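Local coordinates for type IV pilus secretin PilQ family protein (Vibrio cholerae, PDB 6W6M) that forms the outer-membrane secretin channel of the type IV competence pilus, through which the pilus probably passes during natural DNA uptake, at residues Gln320-Ala325 with Arg425-Asn430; Arg326-Lys331 with Glu419-Pro424; Val512-Thr517 with Pro566-Gln571. One frame throughout, in Å; residues are numbered along the deposited sequence.

Contact 1 (Gln320-Ala325 with Arg425-Asn430)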
ATOM      1  N   GLN A 320     -36.940  42.805   8.136  1.00 73.50           N
ATOM      2  CA  GLN A 320     -36.811  42.088   6.879  1.00 73.50           C
ATOM      3  C   GLN A 320     -36.426  43.054   5.776  1.00 73.50           C
ATOM      4  O   GLN A 320     -36.869  44.201   5.762  1.00 73.50           O
ATOM      5  CB  GLN A 320     -38.098  41.384   6.513  1.00 73.50           C
ATOM      6  CG  GLN A 320     -38.450  40.272   7.435  1.00 73.50           C
ATOM      7  CD  GLN A 320     -39.755  39.660   7.074  1.00 73.50           C
ATOM      8  OE1 GLN A 320     -40.011  38.506   7.380  1.00 73.50           O
ATOM      9  NE2 GLN A 320     -40.611  40.434   6.443  1.00 73.50           N
ATOM     10  N   VAL A 321     -35.602  42.579   4.854  1.00 69.45           N
ATOM     11  CA  VAL A 321     -35.046  43.396   3.785  1.00 69.45           C
ATOM     12  C   VAL A 321     -35.372  42.748   2.449  1.00 69.45           C
ATOM     13  O   VAL A 321     -35.422  41.520   2.336  1.00 69.45           O
ATOM     14  CB  VAL A 321     -33.523  43.580   3.945  1.00 69.45           C
ATOM     15  CG1 VAL A 321     -32.951  44.319   2.774  1.00 69.45           C
ATOM     16  CG2 VAL A 321     -33.218  44.321   5.206  1.00 69.45           C
ATOM     17  N   GLN A 322     -35.572  43.586   1.441  1.00 68.38           N
ATOM     18  CA  GLN A 322     -35.828  43.177   0.071  1.00 68.38           C
ATOM     19  C   GLN A 322     -34.703  43.683  -0.813  1.00 68.38           C
ATOM     20  O   GLN A 322     -34.443  44.884  -0.848  1.00 68.38           O
ATOM     21  CB  GLN A 322     -37.166  43.737  -0.393  1.00 68.38           C
ATOM     22  CG  GLN A 322     -37.545  43.394  -1.807  1.00 68.38           C
ATOM     23  CD  GLN A 322     -38.779  44.133  -2.250  1.00 68.38           C
ATOM     24  OE1 GLN A 322     -39.579  44.573  -1.422  1.00 68.38           O
ATOM     25  NE2 GLN A 322     -38.941  44.287  -3.557  1.00 68.38           N
ATOM     26  N   ILE A 323     -34.039  42.779  -1.528  1.00 63.35           N
ATOM     27  CA  ILE A 323     -32.869  43.123  -2.333  1.00 63.35           C
ATOM     28  C   ILE A 323     -33.146  42.813  -3.797  1.00 63.35           C
ATOM     29  O   ILE A 323     -33.685  41.753  -4.129  1.00 63.35           O
ATOM     30  CB  ILE A 323     -31.592  42.395  -1.850  1.00 63.35           C
ATOM     31  CG1 ILE A 323     -31.202  42.855  -0.448  1.00 63.35           C
ATOM     32  CG2 ILE A 323     -30.428  42.665  -2.774  1.00 63.35           C
ATOM     33  CD1 ILE A 323     -31.617  41.917   0.633  1.00 63.35           C
ATOM     34  N   GLU A 324     -32.832  43.763  -4.670  1.00 61.72           N
ATOM     35  CA  GLU A 324     -33.063  43.579  -6.093  1.00 61.72           C
ATOM     36  C   GLU A 324     -31.892  44.011  -6.962  1.00 61.72           C
ATOM     37  O   GLU A 324     -31.517  45.175  -6.989  1.00 61.72           O
ATOM     38  CB  GLU A 324     -34.323  44.318  -6.536  1.00 61.72           C
ATOM     39  CG  GLU A 324     -34.650  44.100  -8.001  1.00 61.72           C
ATOM     40  CD  GLU A 324     -35.924  44.792  -8.424  1.00 61.72           C
ATOM     41  OE1 GLU A 324     -36.533  45.477  -7.579  1.00 61.72           O
ATOM     42  OE2 GLU A 324     -36.312  44.651  -9.601  1.00 61.72           O
ATOM     43  N   ALA A 325     -31.329  43.050  -7.679  1.00 57.07           N
ATOM     44  CA  ALA A 325     -30.215  43.289  -8.584  1.00 57.07           C
ATOM     45  C   ALA A 325     -30.723  43.506 -10.003  1.00 57.07           C
ATOM     46  O   ALA A 325     -31.819  43.094 -10.363  1.00 57.07           O
ATOM     47  CB  ALA A 325     -29.218  42.130  -8.540  1.00 57.07           C
ATOM     48  N   ARG A 425     -34.834  39.099  -7.481  1.00 58.48           N
ATOM     49  CA  ARG A 425     -35.179  39.743  -6.218  1.00 58.48           C
ATOM     50  C   ARG A 425     -35.215  38.704  -5.114  1.00 58.48           C
ATOM     51  O   ARG A 425     -35.393  37.516  -5.362  1.00 58.48           O
ATOM     52  CB  ARG A 425     -36.543  40.427  -6.248  1.00 58.48           C
ATOM     53  CG  ARG A 425     -36.909  41.095  -7.502  1.00 58.48           C
ATOM     54  CD  ARG A 425     -38.378  40.934  -7.747  1.00 58.48           C
ATOM     55  NE  ARG A 425     -39.158  41.276  -6.575  1.00 58.48           N
ATOM     56  CZ  ARG A 425     -40.482  41.249  -6.544  1.00 58.48           C
ATOM     57  NH1 ARG A 425     -41.133  41.570  -5.437  1.00 58.48           N
ATOM     58  NH2 ARG A 425     -41.155  40.897  -7.625  1.00 58.48           N
ATOM     59  N   LEU A 426     -35.102  39.182  -3.883  1.00 60.71           N
ATOM     60  CA  LEU A 426     -35.189  38.322  -2.713  1.00 60.71           C
ATOM     61  C   LEU A 426     -35.766  39.121  -1.563  1.00 60.71           C
ATOM     62  O   LEU A 426     -35.649  40.342  -1.521  1.00 60.71           O
ATOM     63  CB  LEU A 426     -33.818  37.785  -2.305  1.00 60.71           C
ATOM     64  CG  LEU A 426     -33.047  36.852  -3.209  1.00 60.71           C
ATOM     65  CD1 LEU A 426     -31.706  36.628  -2.608  1.00 60.71           C
ATOM     66  CD2 LEU A 426     -33.789  35.570  -3.326  1.00 60.71           C
ATOM     67  N   ILE A 427     -36.354  38.410  -0.610  1.00 64.07           N
ATOM     68  CA  ILE A 427     -36.674  38.957   0.703  1.00 64.07           C
ATOM     69  C   ILE A 427     -36.057  38.035   1.747  1.00 64.07           C
ATOM     70  O   ILE A 427     -36.000  36.820   1.548  1.00 64.07           O
ATOM     71  CB  ILE A 427     -38.193  39.127   0.914  1.00 64.07           C
ATOM     72  CG1 ILE A 427     -38.742  40.182  -0.034  1.00 64.07           C
ATOM     73  CG2 ILE A 427     -38.529  39.480   2.351  1.00 64.07           C
ATOM     74  CD1 ILE A 427     -40.220  40.236  -0.089  1.00 64.07           C
ATOM     75  N   THR A 428     -35.545  38.607   2.832  1.00 70.12           N
ATOM     76  CA  THR A 428     -34.843  37.823   3.844  1.00 70.12           C
ATOM     77  C   THR A 428     -34.879  38.570   5.172  1.00 70.12           C
ATOM     78  O   THR A 428     -35.342  39.708   5.250  1.00 70.12           O
ATOM     79  CB  THR A 428     -33.404  37.524   3.409  1.00 70.12           C
ATOM     80  OG1 THR A 428     -32.809  36.587   4.310  1.00 70.12           O
ATOM     81  CG2 THR A 428     -32.579  38.788   3.387  1.00 70.12           C
ATOM     82  N   THR A 429     -34.332  37.910   6.197  1.00 72.63           N
ATOM     83  CA  THR A 429     -34.257  38.439   7.584  1.00 72.63           C
ATOM     84  C   THR A 429     -32.852  39.011   7.825  1.00 72.63           C
ATOM     85  O   THR A 429     -31.897  38.471   7.245  1.00 72.63           O
ATOM     86  CB  THR A 429     -34.583  37.343   8.615  1.00 30.00           C
ATOM     87  OG1 THR A 429     -35.915  36.864   8.403  1.00 30.00           O
ATOM     88  CG2 THR A 429     -34.641  37.930  10.018  1.00 30.00           C
ATOM     89  N   ASN A 430     -32.746  40.068   8.637  1.00 75.14           N
ATOM     90  CA  ASN A 430     -31.487  40.752   8.889  1.00 75.14           C
ATOM     91  C   ASN A 430     -30.409  39.784   9.364  1.00 75.14           C
ATOM     92  O   ASN A 430     -30.642  38.956  10.242  1.00 75.14           O
ATOM     93  CB  ASN A 430     -31.715  41.851   9.927  1.00 75.14           C
ATOM     94  CG  ASN A 430     -30.552  42.800  10.048  1.00 75.14           C
ATOM     95  OD1 ASN A 430     -29.846  43.049   9.086  1.00 75.14           O
ATOM     96  ND2 ASN A 430     -30.370  43.362  11.226  1.00 75.14           N
TER
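A chi1 of -177° sets CG of Glu324 opposite its own backbone N, and Gln322 adopts the same first torsion, while Arg425 on the facing strand bends at chi2 and chi3, its stem beside Glu324 and its guanidinium beside the amide of Gln322. Three polar chains thus rise alongside one another from one face of the sheet. Low down, CG of Arg425 lies 3.8 Å from CG of Glu324; at the far end its NH1 comes 4.0 Å from NE2 of Gln322. The guanidinium plane is turned 33° from the carboxylate and 37° from the amide. Because Glu324 OE1 stays 5.1 Å from Arg425 NE, any attraction between these charges is probably long-range. Further along the same face, Ile427 crosses Gln322 obliquely, its CG1 lying 3.9 Å from the CG of that glutamine.

Beneath the row lies an antiparallel pair of long strands, consistent with the outer wall of the secretin beta-barrel, and Arg425 continues the sheet onto a strand of the second subunit. Val321 with Thr428 and Ile323 with Leu426 form its hydrogen-bonded pairs, each closed by two N-H to O bonds; Val321 N to Thr428 O measures 2.9 Å. The side chains of these four residues occupy the other face, where Leu426 packs on strands 434-444 and 456-471 and Ile323 on Val564. On the face of Gln322 and Ile427, Gln320 packs on Val510 of the second subunit.

Contact 2 (Arg326-Lys331 with Glu419-Pro424)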
ATOM      1  N   ARG A 326     -29.912  44.175 -10.816  1.00 58.79           N
ATOM      2  CA  ARG A 326     -30.306  44.456 -12.191  1.00 58.79           C
ATOM      3  C   ARG A 326     -29.089  44.449 -13.100  1.00 58.79           C
ATOM      4  O   ARG A 326     -28.181  45.256 -12.920  1.00 58.79           O
ATOM      5  CB  ARG A 326     -31.019  45.799 -12.289  1.00 58.79           C
ATOM      6  CG  ARG A 326     -31.890  45.920 -13.487  1.00 58.79           C
ATOM      7  CD  ARG A 326     -32.317  47.336 -13.708  1.00 58.79           C
ATOM      8  NE  ARG A 326     -33.376  47.411 -14.705  1.00 58.79           N
ATOM      9  CZ  ARG A 326     -33.474  48.369 -15.615  1.00 58.79           C
ATOM     10  NH1 ARG A 326     -32.564  49.331 -15.662  1.00 58.79           N
ATOM     11  NH2 ARG A 326     -34.469  48.360 -16.489  1.00 58.79           N
ATOM     12  N   ILE A 327     -29.082  43.563 -14.088  1.00 57.62           N
ATOM     13  CA  ILE A 327     -27.965  43.413 -15.009  1.00 57.62           C
ATOM     14  C   ILE A 327     -28.439  43.843 -16.385  1.00 57.62           C
ATOM     15  O   ILE A 327     -29.433  43.310 -16.890  1.00 57.62           O
ATOM     16  CB  ILE A 327     -27.443  41.970 -15.039  1.00 57.62           C
ATOM     17  CG1 ILE A 327     -26.835  41.608 -13.693  1.00 57.62           C
ATOM     18  CG2 ILE A 327     -26.423  41.795 -16.134  1.00 57.62           C
ATOM     19  CD1 ILE A 327     -26.539  40.164 -13.542  1.00 57.62           C
ATOM     20  N   VAL A 328     -27.742  44.804 -16.985  1.00 59.60           N
ATOM     21  CA  VAL A 328     -28.132  45.368 -18.271  1.00 59.60           C
ATOM     22  C   VAL A 328     -26.961  45.273 -19.238  1.00 59.60           C
ATOM     23  O   VAL A 328     -25.821  45.568 -18.870  1.00 59.60           O
ATOM     24  CB  VAL A 328     -28.592  46.830 -18.123  1.00 59.60           C
ATOM     25  CG1 VAL A 328     -29.097  47.353 -19.430  1.00 59.60           C
ATOM     26  CG2 VAL A 328     -29.666  46.940 -17.082  1.00 59.60           C
ATOM     27  N   THR A 329     -27.236  44.869 -20.478  1.00 66.01           N
ATOM     28  CA  THR A 329     -26.179  44.868 -21.483  1.00 66.01           C
ATOM     29  C   THR A 329     -26.697  45.349 -22.832  1.00 66.01           C
ATOM     30  O   THR A 329     -27.830  45.056 -23.215  1.00 66.01           O
ATOM     31  CB  THR A 329     -25.538  43.490 -21.640  1.00 66.01           C
ATOM     32  OG1 THR A 329     -24.383  43.606 -22.476  1.00 66.01           O
ATOM     33  CG2 THR A 329     -26.481  42.523 -22.271  1.00 66.01           C
ATOM     34  N   VAL A 330     -25.844  46.085 -23.545  1.00 68.15           N
ATOM     35  CA  VAL A 330     -26.172  46.684 -24.835  1.00 68.15           C
ATOM     36  C   VAL A 330     -25.033  46.428 -25.814  1.00 68.15           C
ATOM     37  O   VAL A 330     -23.858  46.572 -25.468  1.00 68.15           O
ATOM     38  CB  VAL A 330     -26.441  48.200 -24.697  1.00 68.15           C
ATOM     39  CG1 VAL A 330     -26.640  48.831 -26.039  1.00 68.15           C
ATOM     40  CG2 VAL A 330     -27.651  48.455 -23.832  1.00 68.15           C
ATOM     41  N   LYS A 331     -25.381  46.063 -27.049  1.00 69.54           N
ATOM     42  CA  LYS A 331     -24.381  45.751 -28.073  1.00 69.54           C
ATOM     43  C   LYS A 331     -24.737  46.432 -29.384  1.00 69.54           C
ATOM     44  O   LYS A 331     -25.918  46.518 -29.724  1.00 69.54           O
ATOM     45  CB  LYS A 331     -24.277  44.250 -28.304  1.00 69.54           C
ATOM     46  CG  LYS A 331     -23.731  43.474 -27.158  1.00 69.54           C
ATOM     47  CD  LYS A 331     -23.695  42.008 -27.484  1.00 69.54           C
ATOM     48  CE  LYS A 331     -23.118  41.212 -26.334  1.00 69.54           C
ATOM     49  NZ  LYS A 331     -23.087  39.751 -26.608  1.00 69.54           N
ATOM     50  N   GLU A 419     -29.997  44.165 -26.882  1.00 66.91           N
ATOM     51  CA  GLU A 419     -30.143  44.661 -25.521  1.00 66.91           C
ATOM     52  C   GLU A 419     -30.831  43.634 -24.636  1.00 66.91           C
ATOM     53  O   GLU A 419     -31.907  43.147 -24.973  1.00 66.91           O
ATOM     54  CB  GLU A 419     -30.941  45.955 -25.486  1.00 66.91           C
ATOM     55  CG  GLU A 419     -31.041  46.519 -24.106  1.00 66.91           C
ATOM     56  CD  GLU A 419     -31.783  47.814 -24.081  1.00 66.91           C
ATOM     57  OE1 GLU A 419     -32.248  48.238 -25.158  1.00 66.91           O
ATOM     58  OE2 GLU A 419     -31.898  48.412 -22.993  1.00 66.91           O
ATOM     59  N   ILE A 420     -30.231  43.347 -23.482  1.00 63.40           N
ATOM     60  CA  ILE A 420     -30.753  42.347 -22.553  1.00 63.40           C
ATOM     61  C   ILE A 420     -30.835  42.940 -21.153  1.00 63.40           C
ATOM     62  O   ILE A 420     -29.962  43.712 -20.747  1.00 63.40           O
ATOM     63  CB  ILE A 420     -29.884  41.078 -22.553  1.00 63.40           C
ATOM     64  CG1 ILE A 420     -29.974  40.385 -23.903  1.00 63.40           C
ATOM     65  CG2 ILE A 420     -30.318  40.132 -21.481  1.00 63.40           C
ATOM     66  CD1 ILE A 420     -28.970  39.298 -24.082  1.00 63.40           C
ATOM     67  N   ILE A 421     -31.888  42.576 -20.421  1.00 59.53           N
ATOM     68  CA  ILE A 421     -32.123  43.015 -19.049  1.00 59.53           C
ATOM     69  C   ILE A 421     -32.523  41.815 -18.204  1.00 59.53           C
ATOM     70  O   ILE A 421     -33.393  41.040 -18.603  1.00 59.53           O
ATOM     71  CB  ILE A 421     -33.227  44.084 -18.976  1.00 59.53           C
ATOM     72  CG1 ILE A 421     -32.786  45.359 -19.668  1.00 59.53           C
ATOM     73  CG2 ILE A 421     -33.593  44.377 -17.541  1.00 59.53           C
ATOM     74  CD1 ILE A 421     -33.886  46.326 -19.858  1.00 59.53           C
ATOM     75  N   SER A 422     -31.915  41.671 -17.028  1.00 58.36           N
ATOM     76  CA  SER A 422     -32.358  40.632 -16.103  1.00 58.36           C
ATOM     77  C   SER A 422     -32.300  41.157 -14.677  1.00 58.36           C
ATOM     78  O   SER A 422     -31.357  41.846 -14.315  1.00 58.36           O
ATOM     79  CB  SER A 422     -31.521  39.356 -16.234  1.00 58.36           C
ATOM     80  OG  SER A 422     -30.177  39.570 -15.879  1.00 58.36           O
ATOM     81  N   SER A 423     -33.303  40.832 -13.874  1.00 55.71           N
ATOM     82  CA  SER A 423     -33.375  41.334 -12.501  1.00 55.71           C
ATOM     83  C   SER A 423     -33.970  40.304 -11.553  1.00 55.71           C
ATOM     84  O   SER A 423     -35.189  40.093 -11.535  1.00 55.71           O
ATOM     85  CB  SER A 423     -34.168  42.633 -12.443  1.00 55.71           C
ATOM     86  OG  SER A 423     -35.502  42.422 -12.820  1.00 55.71           O
ATOM     87  N   PRO A 424     -33.141  39.650 -10.732  1.00 56.06           N
ATOM     88  CA  PRO A 424     -33.674  38.838  -9.625  1.00 56.06           C
ATOM     89  C   PRO A 424     -33.975  39.626  -8.351  1.00 56.06           C
ATOM     90  O   PRO A 424     -33.437  40.710  -8.154  1.00 56.06           O
ATOM     91  CB  PRO A 424     -32.564  37.805  -9.402  1.00 56.06           C
ATOM     92  CG  PRO A 424     -31.347  38.439  -9.907  1.00 56.06           C
ATOM     93  CD  PRO A 424     -31.731  39.338 -11.018  1.00 56.06           C
TER
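Ser422 O receives the N-H of Ile327 at an N to O distance of 2.9 Å, in a nearly straight bond (177°), and Arg326 adds a CA-H contact to the same oxygen. The return bond from Ser422 N and the matching pair of N-H to O bonds between Thr329 and Ile420 make a regular antiparallel pairing, part of the long-stranded wall expected for the secretin outer barrel. On its far edge, strand 419-424 pairs with a strand of the second subunit, so it lies between a strand of its own chain and one of that subunit, in a sheet that runs across the interface.

The side chains divide by face. Ile327 and Ser422 stand together, with OG of the serine 3.7 Å from CB of the isoleucine; beyond them lie Val482 and Gln484 of strand 475-493. On that face too, Thr329 runs beside Ile420, its CG2 3.7 Å from CB of Ile420, while its hydroxyl is hydrogen-bonded to Glu559 O on the neighbouring strand 549-568. With chi1 at -171°, OG1 is placed opposite the backbone N, leaving the methyl to meet Ile420.

The other face carries Val328 against Ile421, CG1 to CG1 at 4.2 Å, and Val330 alongside the aliphatic stem of Glu419. Arg326 stretches out from CG to NE and crosses Ile421 at a slant, bringing NH2 to 4.0 Å from the CD1 methyl of Ile421.

Contact 3 (Val512-Thr517 with Pro566-Gln571); sequences VNNGET and PKVVIQ
Asn514 sends its side chain out from the turn at about a right angle to the side chain of Val568: CB leads to a CG opposite the backbone N (chi1 -168°), and this carbon comes 4.1 Å from CG2 of Val568. There the amide forks. Its OD1 branch lies nearest the same methyl, Val568 CG2, at 3.2 Å. The ND2 branch heads instead for Lys567, whose NZ is 4.1 Å away, a proximity of two nitrogens rather than a bond. Lys567 reaches this place through a bend at chi2, which carries its aliphatic chain past the turn with CD 4.0 Å from CA of Gly515.

The turn belongs to the short connection by which the chain leaves strand 496-513, the last of a four-stranded antiparallel sheet, and enters strand 518-534 of the larger sheet. These two sheets probably correspond to the inner and outer beta-walls of the secretin channel, in which case the connection passes from one to the other while lying against the end of strand 549-568. Across the bend, Asn513 ND2 is hydrogen-bonded to Glu516 OE2 with a bent geometry (133°) that leaves the amide plane of Asn513.

Packing on the buried side centres on the ring of Pro566. CG1 of Val512 comes 3.5 Å from ring carbon CG of Pro566, while the adjacent ring carbon CD lies 3.7 Å from Glu516 O. Gly515 CA is placed 3.6 Å from Pro566 O, a CA-H contact that remains doubtful because Asn514 O is modelled very close to the same oxygen. Just beyond the turn, Thr517 OG1 is hydrogen-bonded to Val564 O, two residues before Pro566.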
ATOM      1  N   VAL A 512     -25.056  51.346   1.332  1.00 75.10           N
ATOM      2  CA  VAL A 512     -26.032  52.035   0.495  1.00 75.10           C
ATOM      3  C   VAL A 512     -27.218  52.495   1.337  1.00 75.10           C
ATOM      4  O   VAL A 512     -27.626  51.823   2.285  1.00 75.10           O
ATOM      5  CB  VAL A 512     -26.465  51.117  -0.677  1.00 75.10           C
ATOM      6  CG1 VAL A 512     -27.152  49.887  -0.159  1.00 75.10           C
ATOM      7  CG2 VAL A 512     -27.358  51.827  -1.664  1.00 75.10           C
ATOM      8  N   ASN A 513     -27.766  53.661   0.993  1.00 79.91           N
ATOM      9  CA  ASN A 513     -28.913  54.207   1.707  1.00 79.91           C
ATOM     10  C   ASN A 513     -30.131  53.306   1.532  1.00 79.91           C
ATOM     11  O   ASN A 513     -30.153  52.401   0.702  1.00 79.91           O
ATOM     12  CB  ASN A 513     -29.231  55.616   1.227  1.00 79.91           C
ATOM     13  CG  ASN A 513     -28.141  56.602   1.543  1.00 79.91           C
ATOM     14  OD1 ASN A 513     -27.332  56.393   2.440  1.00 79.91           O
ATOM     15  ND2 ASN A 513     -28.118  57.701   0.807  1.00 79.91           N
ATOM     16  N   ASN A 514     -31.183  53.586   2.304  1.00 80.79           N
ATOM     17  CA  ASN A 514     -32.271  52.625   2.454  1.00 80.79           C
ATOM     18  C   ASN A 514     -32.955  52.280   1.141  1.00 80.79           C
ATOM     19  O   ASN A 514     -32.980  51.108   0.766  1.00 80.79           O
ATOM     20  CB  ASN A 514     -33.314  53.137   3.442  1.00 80.79           C
ATOM     21  CG  ASN A 514     -34.308  52.066   3.854  1.00 80.79           C
ATOM     22  OD1 ASN A 514     -33.984  50.891   3.909  1.00 80.79           O
ATOM     23  ND2 ASN A 514     -35.525  52.474   4.140  1.00 80.79           N
ATOM     24  N   GLY A 515     -33.497  53.251   0.421  1.00 81.82           N
ATOM     25  CA  GLY A 515     -34.316  52.887  -0.718  1.00 81.82           C
ATOM     26  C   GLY A 515     -33.885  53.422  -2.067  1.00 81.82           C
ATOM     27  O   GLY A 515     -34.739  53.783  -2.878  1.00 81.82           O
ATOM     28  N   GLU A 516     -32.585  53.480  -2.339  1.00 81.39           N
ATOM     29  CA  GLU A 516     -32.098  53.974  -3.618  1.00 81.39           C
ATOM     30  C   GLU A 516     -31.102  53.013  -4.248  1.00 81.39           C
ATOM     31  O   GLU A 516     -30.681  52.035  -3.630  1.00 81.39           O
ATOM     32  CB  GLU A 516     -31.468  55.348  -3.479  1.00 81.39           C
ATOM     33  CG  GLU A 516     -30.255  55.413  -2.611  1.00 81.39           C
ATOM     34  CD  GLU A 516     -29.789  56.838  -2.447  1.00 81.39           C
ATOM     35  OE1 GLU A 516     -30.196  57.686  -3.266  1.00 81.39           O
ATOM     36  OE2 GLU A 516     -29.011  57.117  -1.515  1.00 81.39           O
ATOM     37  N   THR A 517     -30.746  53.300  -5.498  1.00 74.30           N
ATOM     38  CA  THR A 517     -29.914  52.421  -6.300  1.00 74.30           C
ATOM     39  C   THR A 517     -28.479  52.931  -6.375  1.00 74.30           C
ATOM     40  O   THR A 517     -28.217  54.133  -6.348  1.00 74.30           O
ATOM     41  CB  THR A 517     -30.467  52.288  -7.718  1.00 74.30           C
ATOM     42  OG1 THR A 517     -29.754  51.263  -8.408  1.00 74.30           O
ATOM     43  CG2 THR A 517     -30.315  53.573  -8.483  1.00 74.30           C
ATOM     44  N   PRO A 566     -31.661  48.054  -2.210  1.00 73.24           N
ATOM     45  CA  PRO A 566     -32.310  47.405  -1.072  1.00 73.24           C
ATOM     46  C   PRO A 566     -33.474  48.231  -0.533  1.00 73.24           C
ATOM     47  O   PRO A 566     -33.736  49.345  -0.976  1.00 73.24           O
ATOM     48  CB  PRO A 566     -31.176  47.326  -0.052  1.00 73.24           C
ATOM     49  CG  PRO A 566     -30.399  48.539  -0.315  1.00 73.24           C
ATOM     50  CD  PRO A 566     -30.497  48.840  -1.784  1.00 73.24           C
ATOM     51  N   LYS A 567     -34.232  47.619   0.374  1.00 76.13           N
ATOM     52  CA  LYS A 567     -35.411  48.237   0.982  1.00 76.13           C
ATOM     53  C   LYS A 567     -35.826  47.486   2.243  1.00 76.13           C
ATOM     54  O   LYS A 567     -35.854  46.260   2.259  1.00 76.13           O
ATOM     55  CB  LYS A 567     -36.583  48.226  -0.004  1.00 76.13           C
ATOM     56  CG  LYS A 567     -37.746  49.119   0.389  1.00 76.13           C
ATOM     57  CD  LYS A 567     -37.313  50.570   0.488  1.00 76.13           C
ATOM     58  CE  LYS A 567     -38.490  51.480   0.796  1.00 76.13           C
ATOM     59  NZ  LYS A 567     -38.062  52.897   0.957  1.00 76.13           N
ATOM     60  N   VAL A 568     -36.155  48.225   3.296  1.00 77.77           N
ATOM     61  CA  VAL A 568     -36.579  47.628   4.558  1.00 77.77           C
ATOM     62  C   VAL A 568     -38.092  47.519   4.545  1.00 77.77           C
ATOM     63  O   VAL A 568     -38.791  48.513   4.321  1.00 77.77           O
ATOM     64  CB  VAL A 568     -36.095  48.442   5.765  1.00 77.77           C
ATOM     65  CG1 VAL A 568     -36.654  47.862   7.037  1.00 77.77           C
ATOM     66  CG2 VAL A 568     -34.588  48.453   5.819  1.00 77.77           C
ATOM     67  N   VAL A 569     -38.599  46.312   4.771  1.00 81.43           N
ATOM     68  CA  VAL A 569     -40.039  46.086   4.765  1.00 81.43           C
ATOM     69  C   VAL A 569     -40.626  46.636   6.057  1.00 81.43           C
ATOM     70  O   VAL A 569     -40.329  46.144   7.151  1.00 81.43           O
ATOM     71  CB  VAL A 569     -40.355  44.597   4.593  1.00 81.43           C
ATOM     72  CG1 VAL A 569     -41.835  44.361   4.710  1.00 81.43           C
ATOM     73  CG2 VAL A 569     -39.844  44.102   3.258  1.00 81.43           C
ATOM     74  N   ILE A 570     -41.446  47.673   5.919  1.00 90.73           N
ATOM     75  CA  ILE A 570     -42.064  48.338   7.058  1.00 90.73           C
ATOM     76  C   ILE A 570     -43.449  47.801   7.393  1.00 90.73           C
ATOM     77  O   ILE A 570     -44.247  48.494   8.021  1.00 90.73           O
ATOM     78  CB  ILE A 570     -42.171  49.855   6.816  1.00 90.73           C
ATOM     79  CG1 ILE A 570     -43.041  50.132   5.590  1.00 90.73           C
ATOM     80  CG2 ILE A 570     -40.789  50.464   6.636  1.00 90.73           C
ATOM     81  CD1 ILE A 570     -43.380  51.594   5.401  1.00 90.73           C
ATOM     82  N   GLN A 571     -43.738  46.527   7.183  1.00 95.90           N
ATOM     83  CA  GLN A 571     -45.014  45.897   7.639  1.00 95.90           C
ATOM     84  C   GLN A 571     -46.270  46.713   7.266  1.00 95.90           C
ATOM     85  O   GLN A 571     -47.366  46.501   7.898  1.00 95.90           O
ATOM     86  CB  GLN A 571     -45.001  45.618   9.145  1.00 95.90           C
ATOM     87  CG  GLN A 571     -43.849  44.771   9.639  1.00 95.90           C
ATOM     88  CD  GLN A 571     -42.797  45.522  10.414  1.00 95.90           C
ATOM     89  OE1 GLN A 571     -42.616  46.716  10.272  1.00 95.90           O
ATOM     90  NE2 GLN A 571     -42.068  44.806  11.243  1.00 95.90           N
TER

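From the N terminus, the chain reaches strand 320-347, whose first residues open contact 1 and whose next six open contact 2. It returns along strand 404-429, closing contact 2 first and contact 1 afterwards, so contact 2 is nested within the loop of contact 1; the two abut where Ala325 meets Pro424. The four-stranded sheet follows, and only at its end does contact 3 open, in series with the others. Contact 3 closes at the C terminus, on strand 549-568, which borders strand 320-347 on the edge away from strand 404-429. Backbone bonds of Gln322 with Lys567 and Gln320 with Val569 join it to contact 1. Contacts 1 and 2 also touch the second subunit.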